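PDB 6E57: surface glycan binding protein B, which binds mixed-linkage beta-glucan at the cell surface of the gut bacterium Bacteroides ovatus, probably aiding capture of this cereal polysaccharide for its use. Local coordinates for residues Thr270-Thr282 / Thr299-Ile311. Residues are numbered along the deposited sequence; the frame is centred on the assembly and turned at random.
Sequences TCPDLSDGSYTMT and TTTEQTVTVSTEI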
loop_
_atom_site.group_PDB
_atom_site.type_symbol
_atom_site.label_atom_id
_atom_site.label_comp_id
_atom_site.label_asym_id
_atom_site.label_seq_id
_atom_site.Cartn_x
_atom_site.Cartn_y
_atom_site.Cartn_z
ATOM N N THR A 270 5.484 -12.212 -20.606
ATOM C CA THR A 270 4.448 -13.211 -20.879
ATOM C C THR A 270 4.521 -14.299 -19.803
ATOM O O THR A 270 5.482 -15.073 -19.759
ATOM C CB THR A 270 4.594 -13.817 -22.283
ATOM O OG1 THR A 270 4.671 -12.756 -23.236
ATOM C CG2 THR A 270 3.449 -14.736 -22.649
ATOM N N CYS A 271 3.510 -14.344 -18.930
ATOM C CA CYS A 271 3.410 -15.390 -17.925
ATOM C C CYS A 271 3.416 -16.746 -18.625
ATOM O O CYS A 271 2.591 -16.985 -19.508
ATOM C CB CYS A 271 2.148 -15.245 -17.085
ATOM S SG CYS A 271 1.816 -16.683 -16.034
ATOM N N PRO A 272 4.350 -17.662 -18.277
ATOM C CA PRO A 272 4.466 -18.946 -18.971
ATOM C C PRO A 272 3.246 -19.870 -18.809
ATOM O O PRO A 272 2.320 -19.566 -18.052
ATOM C CB PRO A 272 5.724 -19.581 -18.360
ATOM C CG PRO A 272 5.880 -18.902 -17.018
ATOM C CD PRO A 272 5.357 -17.498 -17.220
ATOM N N ASP A 273 3.270 -20.990 -19.543
ATOM C CA ASP A 273 2.133 -21.901 -19.694
ATOM C C ASP A 273 2.067 -22.835 -18.480
ATOM O O ASP A 273 2.599 -23.942 -18.516
ATOM C CB ASP A 273 2.246 -22.691 -21.003
ATOM C CG ASP A 273 1.019 -23.520 -21.345
ATOM O OD1 ASP A 273 -0.099 -23.064 -21.045
ATOM O OD2 ASP A 273 1.196 -24.619 -21.911
ATOM N N LEU A 274 1.400 -22.371 -17.417
ATOM C CA LEU A 274 1.295 -23.099 -16.157
ATOM C C LEU A 274 -0.167 -23.486 -15.899
ATOM O O LEU A 274 -1.096 -22.744 -16.246
ATOM C CB LEU A 274 1.846 -22.218 -15.030
ATOM C CG LEU A 274 3.363 -22.025 -15.039
ATOM C CD1 LEU A 274 3.779 -20.890 -14.115
ATOM C CD2 LEU A 274 4.081 -23.310 -14.653
ATOM N N SER A 275 -0.347 -24.663 -15.291
ATOM C CA SER A 275 -1.637 -25.120 -14.785
ATOM C C SER A 275 -2.104 -24.181 -13.668
ATOM O O SER A 275 -1.296 -23.488 -13.058
ATOM C CB SER A 275 -1.553 -26.544 -14.292
ATOM O OG SER A 275 -1.021 -27.405 -15.289
ATOM N N ASP A 276 -3.413 -24.181 -13.402
ATOM C CA ASP A 276 -3.996 -23.346 -12.356
ATOM C C ASP A 276 -3.493 -23.835 -10.989
ATOM O O ASP A 276 -3.519 -25.034 -10.704
ATOM C CB ASP A 276 -5.525 -23.332 -12.459
ATOM C CG ASP A 276 -6.039 -22.733 -13.760
ATOM O OD1 ASP A 276 -5.259 -22.688 -14.738
ATOM O OD2 ASP A 276 -7.212 -22.305 -13.784
ATOM N N GLY A 277 -3.014 -22.894 -10.163
ATOM C CA GLY A 277 -2.469 -23.196 -8.838
ATOM C C GLY A 277 -1.521 -22.116 -8.346
ATOM O O GLY A 277 -1.437 -21.038 -8.940
ATOM N N SER A 278 -0.813 -22.423 -7.249
ATOM C CA SER A 278 0.157 -21.525 -6.603
ATOM C C SER A 278 1.581 -21.888 -7.036
ATOM O O SER A 278 1.920 -23.065 -7.132
ATOM C CB SER A 278 0.032 -21.580 -5.104
ATOM O OG SER A 278 -1.135 -20.901 -4.674
ATOM N N TYR A 279 2.414 -20.869 -7.268
ATOM C CA TYR A 279 3.780 -21.076 -7.732
ATOM C C TYR A 279 4.731 -20.089 -7.052
ATOM O O TYR A 279 4.335 -18.989 -6.669
ATOM C CB TYR A 279 3.852 -20.937 -9.253
ATOM C CG TYR A 279 3.083 -21.992 -10.001
ATOM C CD1 TYR A 279 3.638 -23.238 -10.249
ATOM C CD2 TYR A 279 1.788 -21.758 -10.435
ATOM C CE1 TYR A 279 2.933 -24.220 -10.926
ATOM C CE2 TYR A 279 1.071 -22.728 -11.114
ATOM C CZ TYR A 279 1.645 -23.963 -11.362
ATOM O OH TYR A 279 0.947 -24.925 -12.031
ATOM N N THR A 280 5.992 -20.511 -6.932
ATOM C CA THR A 280 7.076 -19.678 -6.447
ATOM C C THR A 280 7.678 -18.902 -7.624
ATOM O O THR A 280 7.947 -19.484 -8.672
ATOM C CB THR A 280 8.148 -20.529 -5.758
ATOM O OG1 THR A 280 7.537 -21.219 -4.668
ATOM C CG2 THR A 280 9.315 -19.709 -5.256
ATOM N N MET A 281 7.877 -17.592 -7.433
ATOM C CA MET A 281 8.610 -16.745 -8.374
ATOM C C MET A 281 9.879 -16.228 -7.684
ATOM O O MET A 281 9.827 -15.779 -6.543
ATOM C CB MET A 281 7.764 -15.557 -8.852
ATOM C CG MET A 281 8.565 -14.489 -9.597
ATOM S SD MET A 281 7.555 -13.337 -10.589
ATOM C CE MET A 281 6.467 -12.669 -9.334
ATOM N N THR A 282 11.008 -16.326 -8.394
ATOM C CA THR A 282 12.266 -15.679 -8.027
ATOM C C THR A 282 12.752 -14.866 -9.231
ATOM O O THR A 282 12.111 -14.871 -10.278
ATOM C CB THR A 282 13.319 -16.704 -7.588
ATOM O OG1 THR A 282 13.582 -17.554 -8.703
ATOM C CG2 THR A 282 12.883 -17.529 -6.397
ATOM N N THR A 299 10.118 -8.318 3.097
ATOM C CA THR A 299 10.955 -8.476 1.906
ATOM C C THR A 299 11.499 -9.906 1.860
ATOM O O THR A 299 12.162 -10.349 2.788
ATOM C CB THR A 299 12.097 -7.453 1.881
ATOM O OG1 THR A 299 11.521 -6.149 1.807
ATOM C CG2 THR A 299 13.046 -7.640 0.718
ATOM N N THR A 300 11.211 -10.611 0.764
ATOM C CA THR A 300 11.655 -11.983 0.544
ATOM C C THR A 300 12.353 -12.055 -0.820
ATOM O O THR A 300 12.310 -11.088 -1.586
ATOM C CB THR A 300 10.472 -12.954 0.636
ATOM O OG1 THR A 300 9.532 -12.579 -0.372
ATOM C CG2 THR A 300 9.795 -12.947 1.990
ATOM N N THR A 301 12.996 -13.194 -1.104
ATOM C CA THR A 301 13.558 -13.475 -2.432
ATOM C C THR A 301 12.642 -14.441 -3.198
ATOM O O THR A 301 12.949 -14.806 -4.331
ATOM C CB THR A 301 14.990 -14.015 -2.332
ATOM O OG1 THR A 301 14.986 -15.141 -1.458
ATOM C CG2 THR A 301 15.969 -12.978 -1.828
ATOM N N GLU A 302 11.517 -14.821 -2.573
ATOM C CA GLU A 302 10.523 -15.730 -3.129
ATOM C C GLU A 302 9.143 -15.070 -3.042
ATOM O O GLU A 302 8.776 -14.551 -2.001
ATOM C CB GLU A 302 10.526 -17.062 -2.374
ATOM C CG GLU A 302 11.798 -17.868 -2.573
ATOM C CD GLU A 302 11.833 -19.227 -1.895
ATOM O OE1 GLU A 302 10.768 -19.682 -1.423
ATOM O OE2 GLU A 302 12.927 -19.834 -1.842
ATOM N N GLN A 303 8.400 -15.118 -4.154
ATOM C CA GLN A 303 7.057 -14.551 -4.289
ATOM C C GLN A 303 6.068 -15.676 -4.626
ATOM O O GLN A 303 6.340 -16.504 -5.500
ATOM C CB GLN A 303 7.059 -13.488 -5.392
ATOM C CG GLN A 303 5.680 -12.951 -5.757
ATOM C CD GLN A 303 5.148 -11.978 -4.737
ATOM O OE1 GLN A 303 5.895 -11.213 -4.130
ATOM N NE2 GLN A 303 3.839 -11.993 -4.551
ATOM N N THR A 304 4.923 -15.691 -3.936
ATOM C CA THR A 304 3.851 -16.634 -4.223
ATOM C C THR A 304 2.930 -16.008 -5.278
ATOM O O THR A 304 2.387 -14.918 -5.068
ATOM C CB THR A 304 3.113 -17.042 -2.941
ATOM O OG1 THR A 304 4.040 -17.756 -2.123
ATOM C CG2 THR A 304 1.903 -17.911 -3.198
ATOM N N VAL A 305 2.790 -16.707 -6.413
ATOM C CA VAL A 305 1.988 -16.270 -7.552
ATOM C C VAL A 305 0.847 -17.270 -7.742
ATOM O O VAL A 305 1.097 -18.467 -7.872
ATOM C CB VAL A 305 2.832 -16.181 -8.839
ATOM C CG1 VAL A 305 2.028 -15.632 -10.007
ATOM C CG2 VAL A 305 4.098 -15.369 -8.633
ATOM N N THR A 306 -0.390 -16.765 -7.759
ATOM C CA THR A 306 -1.550 -17.547 -8.156
ATOM C C THR A 306 -1.759 -17.375 -9.665
ATOM O O THR A 306 -1.925 -16.256 -10.152
ATOM C CB THR A 306 -2.793 -17.156 -7.348
ATOM O OG1 THR A 306 -2.526 -17.488 -5.988
ATOM C CG2 THR A 306 -4.049 -17.869 -7.802
ATOM N N VAL A 307 -1.735 -18.498 -10.389
ATOM C CA VAL A 307 -1.940 -18.519 -11.827
ATOM C C VAL A 307 -3.320 -19.126 -12.113
ATOM O O VAL A 307 -3.750 -20.066 -11.437
ATOM C CB VAL A 307 -0.811 -19.288 -12.542
ATOM C CG1 VAL A 307 -1.010 -19.318 -14.049
ATOM C CG2 VAL A 307 0.558 -18.719 -12.202
ATOM N N SER A 308 -4.006 -18.557 -13.109
ATOM C CA SER A 308 -5.279 -19.068 -13.623
ATOM C C SER A 308 -5.361 -18.798 -15.131
ATOM O O SER A 308 -4.691 -17.898 -15.629
ATOM C CB SER A 308 -6.448 -18.468 -12.878
ATOM O OG SER A 308 -6.272 -17.073 -12.693
ATOM N N THR A 309 -6.160 -19.596 -15.850
ATOM C CA THR A 309 -6.334 -19.411 -17.291
ATOM C C THR A 309 -7.661 -18.688 -17.537
ATOM O O THR A 309 -8.680 -19.025 -16.937
ATOM C CB THR A 309 -6.261 -20.734 -18.063
ATOM O OG1 THR A 309 -7.410 -21.512 -17.735
ATOM C CG2 THR A 309 -5.005 -21.528 -17.773
ATOM N N GLU A 310 -7.614 -17.692 -18.429
ATOM C CA GLU A 310 -8.761 -16.888 -18.820
ATOM C C GLU A 310 -9.461 -17.572 -19.999
ATOM O O GLU A 310 -8.864 -17.750 -21.056
ATOM C CB GLU A 310 -8.285 -15.481 -19.180
ATOM C CG GLU A 310 -9.393 -14.449 -19.226
ATOM C CD GLU A 310 -8.916 -13.013 -19.093
ATOM O OE1 GLU A 310 -9.697 -12.177 -18.595
ATOM O OE2 GLU A 310 -7.765 -12.732 -19.485
ATOM N N ILE A 311 -10.720 -17.975 -19.786
ATOM C CA ILE A 311 -11.539 -18.642 -20.798
ATOM C C ILE A 311 -12.444 -17.596 -21.455
ATOM O O ILE A 311 -13.085 -16.815 -20.760
ATOM C CB ILE A 311 -12.366 -19.789 -20.176
ATOM C CG1 ILE A 311 -11.479 -20.909 -19.620
ATOM C CG2 ILE A 311 -13.389 -20.317 -21.171
ATOM C CD1 ILE A 311 -11.287 -20.857 -18.116
HETATM O O HOH W 1 -9.698 -20.678 -14.871
#
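Val307 sits between Tyr279 and Leu274. Its CG2 lies 3.7 Å from CD2 of Tyr279, the two side chains crossing at about a right angle, while CG1, anti to the backbone N (chi1 -180°), is turned to CB of Leu274 at 4.2 Å. Leu274 CD1 covers one face of the Tyr279 ring, 4.2 Å above its centre, and Tyr279 OH donates to Ser275 O (2.9 Å), tying the ring's far end to the preceding loop. Further along the same face, Met281 bends at chi3 (58°) and brings CE to 3.7 Å from both Val305 CG2 and CG of Gln303, whose OE1 hydrogen-bonds Asn295; Trp236 of strand 235-240 packs on Met281 and Val305. Six backbone hydrogen bonds join strands 277-282 and 303-308 through Gly277-Val307, Tyr279-Val305 and Met281-Gln303. The other face carries Ser278, Thr280, Thr304 and Thr306, all exposed. At the polar edge a water donates to both Asp276 OD2 (3.2 Å) and Thr309 O (2.8 Å), linking loop residues that flank the strands. Alternating hydrogen-bonded and non-hydrogen-bonded pairs and a 142° angle between strand directions identify a twisted antiparallel beta pairing with one mainly apolar and one hydroxyl-rich face, as in a beta-sandwich domain, here leading through strand 299-315 into the glycan-binding C-terminal region.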